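Local coordinates for protein nadph-flavin oxidoreductase (Vibrio harveyi, PDB 1BKJ) that catalyses the NADPH-dependent reduction of FMN to FMNH2, supplying the reduced flavin that luciferase uses in bioluminescence, and works as a homodimer, at residues V45-R50 / Y83-T88; N134-V139 / P226-Y231. All blocks are in the same frame, centred on the assembly; numbering follows the deposited sequence.

Contact 1. Residues V45-R50 / Y83-T88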
ATOM      1  N   VAL A  45      -9.900  -0.637   7.403  1.00 13.82           N
ATOM      2  CA  VAL A  45      -8.948  -0.720   8.515  1.00 14.16           C
ATOM      3  C   VAL A  45      -7.905   0.387   8.690  1.00 13.88           C
ATOM      4  O   VAL A  45      -6.929   0.223   9.439  1.00 13.94           O
ATOM      5  CB  VAL A  45      -8.220  -2.091   8.473  1.00 14.49           C
ATOM      6  CG1 VAL A  45      -9.220  -3.173   8.525  1.00 15.56           C
ATOM      7  CG2 VAL A  45      -7.367  -2.239   7.205  1.00 14.48           C
ATOM      8  N   VAL A  46      -8.096   1.488   7.971  1.00 13.76           N
ATOM      9  CA  VAL A  46      -7.164   2.611   8.029  1.00 13.90           C
ATOM     10  C   VAL A  46      -7.755   3.826   8.747  1.00 14.74           C
ATOM     11  O   VAL A  46      -8.940   4.150   8.591  1.00 14.86           O
ATOM     12  CB  VAL A  46      -6.703   3.031   6.600  1.00 13.24           C
ATOM     13  CG1 VAL A  46      -5.576   4.074   6.664  1.00 12.18           C
ATOM     14  CG2 VAL A  46      -6.252   1.803   5.798  1.00 12.40           C
ATOM     15  N   SER A  47      -6.929   4.429   9.601  1.00 15.06           N
ATOM     16  CA  SER A  47      -7.284   5.655  10.304  1.00 14.97           C
ATOM     17  C   SER A  47      -6.200   6.670   9.995  1.00 14.79           C
ATOM     18  O   SER A  47      -5.016   6.314   9.858  1.00 14.63           O
ATOM     19  CB  SER A  47      -7.391   5.456  11.813  1.00 15.16           C
ATOM     20  OG  SER A  47      -8.705   5.060  12.141  1.00 15.03           O
ATOM     21  N   ILE A  48      -6.620   7.920   9.812  1.00 13.95           N
ATOM     22  CA  ILE A  48      -5.702   9.017   9.525  1.00 13.73           C
ATOM     23  C   ILE A  48      -5.746   9.990  10.694  1.00 13.46           C
ATOM     24  O   ILE A  48      -6.821  10.301  11.193  1.00 13.60           O
ATOM     25  CB  ILE A  48      -6.093   9.792   8.224  1.00 14.03           C
ATOM     26  CG1 ILE A  48      -6.112   8.844   7.014  1.00 13.85           C
ATOM     27  CG2 ILE A  48      -5.113  10.987   7.972  1.00 13.92           C
ATOM     28  CD1 ILE A  48      -6.624   9.471   5.727  1.00 15.65           C
ATOM     29  N   VAL A  49      -4.579  10.386  11.191  1.00 13.01           N
ATOM     30  CA  VAL A  49      -4.522  11.385  12.252  1.00 13.79           C
ATOM     31  C   VAL A  49      -3.941  12.644  11.608  1.00 14.37           C
ATOM     32  O   VAL A  49      -2.808  12.629  11.118  1.00 14.57           O
ATOM     33  CB  VAL A  49      -3.673  10.962  13.493  1.00 13.58           C
ATOM     34  CG1 VAL A  49      -3.715  12.055  14.538  1.00 13.39           C
ATOM     35  CG2 VAL A  49      -4.191   9.667  14.110  1.00 12.80           C
ATOM     36  N   ARG A  50      -4.771  13.685  11.508  1.00 15.21           N
ATOM     37  CA  ARG A  50      -4.365  14.983  10.956  1.00 15.80           C
ATOM     38  C   ARG A  50      -3.760  15.774  12.132  1.00 16.57           C
ATOM     39  O   ARG A  50      -4.431  15.996  13.152  1.00 16.64           O
ATOM     40  CB  ARG A  50      -5.575  15.735  10.380  1.00 15.95           C
ATOM     41  CG  ARG A  50      -5.213  17.066   9.750  1.00 16.39           C
ATOM     42  CD  ARG A  50      -6.430  17.926   9.525  1.00 17.20           C
ATOM     43  NE  ARG A  50      -6.057  19.241   9.015  1.00 17.13           N
ATOM     44  CZ  ARG A  50      -6.735  20.365   9.235  1.00 16.73           C
ATOM     45  NH1 ARG A  50      -7.835  20.355   9.969  1.00 16.55           N
ATOM     46  NH2 ARG A  50      -6.312  21.501   8.705  1.00 17.00           N
ATOM     47  N   TYR A  83      -7.979  -1.563  14.099  1.00 13.26           N
ATOM     48  CA  TYR A  83      -8.956  -2.627  14.330  1.00 13.33           C
ATOM     49  C   TYR A  83      -9.700  -2.322  15.634  1.00 14.16           C
ATOM     50  O   TYR A  83     -10.462  -3.151  16.132  1.00 15.22           O
ATOM     51  CB  TYR A  83      -8.317  -4.008  14.366  1.00 12.69           C
ATOM     52  CG  TYR A  83      -7.907  -4.513  13.003  1.00 13.39           C
ATOM     53  CD1 TYR A  83      -8.840  -5.161  12.160  1.00 13.34           C
ATOM     54  CD2 TYR A  83      -6.589  -4.325  12.528  1.00 13.63           C
ATOM     55  CE1 TYR A  83      -8.469  -5.605  10.871  1.00 13.07           C
ATOM     56  CE2 TYR A  83      -6.205  -4.759  11.236  1.00 12.89           C
ATOM     57  CZ  TYR A  83      -7.146  -5.392  10.416  1.00 13.55           C
ATOM     58  OH  TYR A  83      -6.783  -5.756   9.136  1.00 13.94           O
ATOM     59  N   GLN A  84      -9.499  -1.114  16.173  1.00 14.47           N
ATOM     60  CA  GLN A  84     -10.198  -0.700  17.379  1.00 14.91           C
ATOM     61  C   GLN A  84     -11.656  -0.356  17.056  1.00 14.80           C
ATOM     62  O   GLN A  84     -12.528  -0.558  17.896  1.00 14.27           O
ATOM     63  CB  GLN A  84      -9.491   0.464  18.093  1.00 16.77           C
ATOM     64  CG  GLN A  84     -10.133   0.890  19.455  1.00 19.12           C
ATOM     65  CD  GLN A  84     -10.349  -0.262  20.432  1.00 20.56           C
ATOM     66  OE1 GLN A  84     -11.411  -0.364  21.041  1.00 23.71           O
ATOM     67  NE2 GLN A  84      -9.367  -1.146  20.555  1.00 20.49           N
ATOM     68  N   ARG A  85     -11.922   0.119  15.838  1.00 14.69           N
ATOM     69  CA  ARG A  85     -13.299   0.411  15.418  1.00 15.58           C
ATOM     70  C   ARG A  85     -14.125  -0.869  15.484  1.00 15.72           C
ATOM     71  O   ARG A  85     -15.196  -0.902  16.096  1.00 15.93           O
ATOM     72  CB  ARG A  85     -13.351   0.945  13.986  1.00 15.64           C
ATOM     73  CG  ARG A  85     -13.299   2.447  13.887  1.00 15.82           C
ATOM     74  CD  ARG A  85     -13.729   2.928  12.502  1.00 15.36           C
ATOM     75  NE  ARG A  85     -12.838   2.487  11.435  1.00 15.23           N
ATOM     76  CZ  ARG A  85     -11.805   3.185  10.959  1.00 15.76           C
ATOM     77  NH1 ARG A  85     -11.496   4.386  11.448  1.00 14.56           N
ATOM     78  NH2 ARG A  85     -11.100   2.691   9.951  1.00 15.68           N
ATOM     79  N   HIS A  86     -13.533  -1.944  14.974  1.00 15.75           N
ATOM     80  CA  HIS A  86     -14.162  -3.259  14.931  1.00 16.59           C
ATOM     81  C   HIS A  86     -14.344  -3.869  16.312  1.00 16.68           C
ATOM     82  O   HIS A  86     -15.406  -4.437  16.605  1.00 15.63           O
ATOM     83  CB  HIS A  86     -13.339  -4.191  14.050  1.00 17.82           C
ATOM     84  CG  HIS A  86     -12.990  -3.596  12.722  1.00 19.93           C
ATOM     85  ND1 HIS A  86     -11.917  -2.742  12.556  1.00 21.39           N
ATOM     86  CD2 HIS A  86     -13.578  -3.705  11.510  1.00 20.18           C
ATOM     87  CE1 HIS A  86     -11.861  -2.353  11.298  1.00 21.09           C
ATOM     88  NE2 HIS A  86     -12.860  -2.926  10.640  1.00 20.81           N
ATOM     89  N   ALA A  87     -13.322  -3.695  17.161  1.00 16.86           N
ATOM     90  CA  ALA A  87     -13.317  -4.188  18.538  1.00 16.92           C
ATOM     91  C   ALA A  87     -14.336  -3.462  19.423  1.00 17.73           C
ATOM     92  O   ALA A  87     -14.845  -4.038  20.393  1.00 18.12           O
ATOM     93  CB  ALA A  87     -11.928  -4.085  19.128  1.00 16.76           C
ATOM     94  N   THR A  88     -14.638  -2.207  19.081  1.00 17.88           N
ATOM     95  CA  THR A  88     -15.623  -1.400  19.816  1.00 18.88           C
ATOM     96  C   THR A  88     -17.045  -1.857  19.437  1.00 19.17           C
ATOM     97  O   THR A  88     -17.926  -1.903  20.299  1.00 19.56           O
ATOM     98  CB  THR A  88     -15.423   0.125  19.553  1.00 18.72           C
ATOM     99  OG1 THR A  88     -14.132   0.511  20.032  1.00 19.20           O
ATOM    100  CG2 THR A  88     -16.463   0.975  20.287  1.00 19.66           C
TER
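Arg-85, on the first turn of helix 84-89, reaches across to the start of strand 46-50 and lays the end of its guanidinium against the backbone there. Arg-85 NH2 gives a nearly straight hydrogen bond to Val-46 O (2.9 Å, 171° at the hydrogen). The oxygen lies at the guanidinium edge, only 4° out of that plane, whereas NH2 sits well above the carbonyl plane of Val-46. A bend at chi3 (-64°) turns the head of the arginine toward the strand. Arg-85 NH1 meets Ser-47 OG at 3.0 Å, a weak, bent bond; the hydroxyl is also hydrogen-bonded to Asp-82 OD2, and Gln-44 O takes a second bond from Arg-85 NH2. Val-45 lies over one face of the Tyr-83 ring, the two side chains crossing obliquely. Val-45 CG1 comes to 3.5 Å from Tyr-83 CE1 and 3.6 Å from Tyr-83 CZ. Val-45 CG1 is also 3.9 Å from His-86 CE1, so one branch of the valine serves both rings. Beyond them, the polar ends turn to backbone carbonyls: Tyr-83 OH bonds to Leu-100 O and His-86 NE2 to Leu-43 O. Helix 98-121 adds Ile-103 against both Val-45 and Tyr-83. The contact thus ties the outermost strand of this chain's sheet, in a nitroreductase-family fold, to the helix that follows the neighbouring strand 75-82, with Tyr-83 as its N-cap residue. Ser-39, part of an FMN site, lies about 6 Å from Val-45 between side chains. The buried guanidinium is solvated by the carbonyls of Gln-44 and Val-46, and the carboxylate of Asp-82, a long, weak ion-pair partner of NH1, probably helps offset its charge.

Contact 2. Residues N134-V139 / P226-Y231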
ATOM      1  N   ASN A 134      10.923   4.493  13.598  1.00 16.51           N
ATOM      2  CA  ASN A 134      12.133   4.344  14.406  1.00 17.62           C
ATOM      3  C   ASN A 134      11.896   4.779  15.880  1.00 17.45           C
ATOM      4  O   ASN A 134      12.612   4.359  16.789  1.00 17.50           O
ATOM      5  CB  ASN A 134      13.317   5.069  13.747  1.00 19.95           C
ATOM      6  CG  ASN A 134      14.659   4.499  14.180  1.00 23.22           C
ATOM      7  OD1 ASN A 134      14.856   3.273  14.185  1.00 24.30           O
ATOM      8  ND2 ASN A 134      15.571   5.374  14.602  1.00 23.97           N
ATOM      9  N   SER A 135      10.828   5.552  16.092  1.00 17.42           N
ATOM     10  CA  SER A 135      10.387   6.029  17.410  1.00 17.85           C
ATOM     11  C   SER A 135       8.890   5.693  17.534  1.00 17.39           C
ATOM     12  O   SER A 135       8.107   6.487  18.062  1.00 17.67           O
ATOM     13  CB  SER A 135      10.580   7.543  17.514  1.00 18.45           C
ATOM     14  OG  SER A 135      11.952   7.885  17.611  1.00 22.01           O
ATOM     15  N   ALA A 136       8.514   4.492  17.081  1.00 16.62           N
ATOM     16  CA  ALA A 136       7.120   4.016  17.065  1.00 16.24           C
ATOM     17  C   ALA A 136       6.304   4.140  18.355  1.00 15.93           C
ATOM     18  O   ALA A 136       5.247   4.759  18.334  1.00 15.30           O
ATOM     19  CB  ALA A 136       7.056   2.599  16.529  1.00 16.30           C
ATOM     20  N   ALA A 137       6.825   3.622  19.469  1.00 16.09           N
ATOM     21  CA  ALA A 137       6.148   3.674  20.775  1.00 17.19           C
ATOM     22  C   ALA A 137       5.900   5.113  21.268  1.00 17.90           C
ATOM     23  O   ALA A 137       4.829   5.416  21.803  1.00 17.90           O
ATOM     24  CB  ALA A 137       6.935   2.883  21.814  1.00 17.31           C
ATOM     25  N   GLN A 138       6.858   6.008  21.016  1.00 17.90           N
ATOM     26  CA  GLN A 138       6.728   7.410  21.413  1.00 18.49           C
ATOM     27  C   GLN A 138       5.693   8.172  20.570  1.00 17.66           C
ATOM     28  O   GLN A 138       4.925   8.966  21.108  1.00 17.09           O
ATOM     29  CB  GLN A 138       8.084   8.106  21.361  1.00 20.72           C
ATOM     30  CG  GLN A 138       9.167   7.472  22.248  1.00 24.22           C
ATOM     31  CD  GLN A 138      10.169   6.654  21.436  1.00 27.48           C
ATOM     32  OE1 GLN A 138       9.868   5.542  20.963  1.00 28.59           O
ATOM     33  NE2 GLN A 138      11.365   7.220  21.237  1.00 29.39           N
ATOM     34  N   VAL A 139       5.648   7.892  19.263  1.00 16.83           N
ATOM     35  CA  VAL A 139       4.687   8.516  18.332  1.00 15.92           C
ATOM     36  C   VAL A 139       3.272   8.020  18.676  1.00 15.70           C
ATOM     37  O   VAL A 139       2.328   8.808  18.717  1.00 15.54           O
ATOM     38  CB  VAL A 139       5.037   8.166  16.845  1.00 15.50           C
ATOM     39  CG1 VAL A 139       3.935   8.613  15.872  1.00 15.58           C
ATOM     40  CG2 VAL A 139       6.338   8.812  16.465  1.00 14.65           C
ATOM     41  N   PRO A 226      14.877  -3.339  14.872  1.00 16.64           N
ATOM     42  CA  PRO A 226      14.499  -4.527  15.658  1.00 16.30           C
ATOM     43  C   PRO A 226      13.356  -4.422  16.685  1.00 15.72           C
ATOM     44  O   PRO A 226      12.798  -5.449  17.088  1.00 16.41           O
ATOM     45  CB  PRO A 226      15.825  -4.939  16.300  1.00 16.86           C
ATOM     46  CG  PRO A 226      16.527  -3.648  16.465  1.00 17.80           C
ATOM     47  CD  PRO A 226      16.277  -2.967  15.150  1.00 16.75           C
ATOM     48  N   HIS A 227      12.992  -3.195  17.067  1.00 15.09           N
ATOM     49  CA  HIS A 227      11.910  -2.924  18.025  1.00 14.29           C
ATOM     50  C   HIS A 227      10.486  -2.997  17.433  1.00 13.90           C
ATOM     51  O   HIS A 227       9.507  -2.885  18.177  1.00 14.12           O
ATOM     52  CB  HIS A 227      12.101  -1.528  18.637  1.00 14.84           C
ATOM     53  CG  HIS A 227      12.088  -0.425  17.620  1.00 15.57           C
ATOM     54  ND1 HIS A 227      13.213  -0.056  16.920  1.00 15.82           N
ATOM     55  CD2 HIS A 227      11.073   0.326  17.127  1.00 15.42           C
ATOM     56  CE1 HIS A 227      12.893   0.870  16.033  1.00 16.32           C
ATOM     57  NE2 HIS A 227      11.597   1.116  16.137  1.00 16.19           N
ATOM     58  N   ILE A 228      10.382  -3.132  16.112  1.00 13.54           N
ATOM     59  CA  ILE A 228       9.100  -3.154  15.404  1.00 14.13           C
ATOM     60  C   ILE A 228       8.126  -4.286  15.756  1.00 14.53           C
ATOM     61  O   ILE A 228       6.941  -3.989  15.979  1.00 14.07           O
ATOM     62  CB  ILE A 228       9.310  -2.929  13.848  1.00 14.66           C
ATOM     63  CG1 ILE A 228       9.675  -1.460  13.590  1.00 14.61           C
ATOM     64  CG2 ILE A 228       8.082  -3.357  12.994  1.00 15.21           C
ATOM     65  CD1 ILE A 228       8.599  -0.439  13.963  1.00 14.72           C
ATOM     66  N   LEU A 229       8.598  -5.543  15.817  1.00 14.18           N
ATOM     67  CA  LEU A 229       7.721  -6.666  16.203  1.00 14.59           C
ATOM     68  C   LEU A 229       7.268  -6.508  17.674  1.00 14.78           C
ATOM     69  O   LEU A 229       6.083  -6.684  17.937  1.00 15.04           O
ATOM     70  CB  LEU A 229       8.317  -8.058  15.894  1.00 14.85           C
ATOM     71  CG  LEU A 229       7.421  -9.295  16.096  1.00 14.42           C
ATOM     72  CD1 LEU A 229       6.209  -9.273  15.166  1.00 15.37           C
ATOM     73  CD2 LEU A 229       8.231 -10.545  15.862  1.00 14.67           C
ATOM     74  N   PRO A 230       8.182  -6.166  18.639  1.00 14.32           N
ATOM     75  CA  PRO A 230       7.701  -5.992  20.018  1.00 14.42           C
ATOM     76  C   PRO A 230       6.684  -4.822  20.115  1.00 14.01           C
ATOM     77  O   PRO A 230       5.727  -4.894  20.887  1.00 13.88           O
ATOM     78  CB  PRO A 230       8.983  -5.675  20.789  1.00 14.62           C
ATOM     79  CG  PRO A 230       9.966  -6.498  20.117  1.00 15.15           C
ATOM     80  CD  PRO A 230       9.658  -6.291  18.657  1.00 14.51           C
ATOM     81  N   TYR A 231       6.875  -3.783  19.291  1.00 13.60           N
ATOM     82  CA  TYR A 231       5.944  -2.643  19.247  1.00 13.84           C
ATOM     83  C   TYR A 231       4.551  -3.098  18.757  1.00 13.50           C
ATOM     84  O   TYR A 231       3.549  -2.715  19.350  1.00 13.78           O
ATOM     85  CB  TYR A 231       6.465  -1.492  18.363  1.00 13.05           C
ATOM     86  CG  TYR A 231       5.385  -0.474  17.985  1.00 13.78           C
ATOM     87  CD1 TYR A 231       4.785   0.351  18.971  1.00 13.38           C
ATOM     88  CD2 TYR A 231       4.898  -0.388  16.652  1.00 13.47           C
ATOM     89  CE1 TYR A 231       3.713   1.231  18.635  1.00 13.44           C
ATOM     90  CE2 TYR A 231       3.833   0.495  16.311  1.00 13.84           C
ATOM     91  CZ  TYR A 231       3.249   1.293  17.312  1.00 13.23           C
ATOM     92  OH  TYR A 231       2.209   2.137  16.999  1.00 12.80           O
TER
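His-227 and Tyr-231 face Asn-134 and Ala-136 where helices 136-142 and 228-234, with the residues just before them, pack together; the contact sets a helix near the C terminus of the chain against helix 136-142 in the nitroreductase fold. The ring of His-227 crosses the side chain of Asn-134 at about a right angle, with amide and ring planes 59° apart; His-227 CE1 lies 3.6 Å from Asn-134 OD1. Although His-227 NE2 also comes close to Asn-134 O, the angle is too poor for a bond, and the nitrogen is instead hydrogen-bonded to Arg-133 O, one residue before Asn-134. Next in sequence, Ile-228 brings CD1 to 4.3 Å from Ala-136 CB, a looser apolar touch, while it also packs on Glu-99 of the second subunit. One turn further on, Tyr-231 has CG anti to its own N (chi1 164°), which sends the ring across to helix 136-142. Its hydroxyl is held at the far side by Asp-140 OD2 and Val-151 N, fixing where the ring lies. Over the centre of one ring face stands the methyl of Ala-136, a CH-pi contact with CB 3.7 Å from the Tyr-231 ring centroid and 11° off its normal.

Contact 1 closes before contact 2 opens along the chain; their centres are 19 Å apart and their nearest atoms about 8 Å. Contact 1 holds strand 46-50, outermost in this chain's antiparallel sheet, which runs on into the second subunit as residues 48-50 pair in parallel with a strand there. In contact 2, helix 136-142 comes between strands 125-129 and 149-158 in sequence, and Tyr-231 packs on Ala-150 of the latter. The side chains of Val-45, near Ser-39, and Asn-134, near Gly-131 and Gln-67, each lie about 9 Å from an FMN, probably two different flavins. Contact 2 meets the second subunit through Pro-226, Ile-228 and Leu-229, not through the flavin-proximal Asn-134.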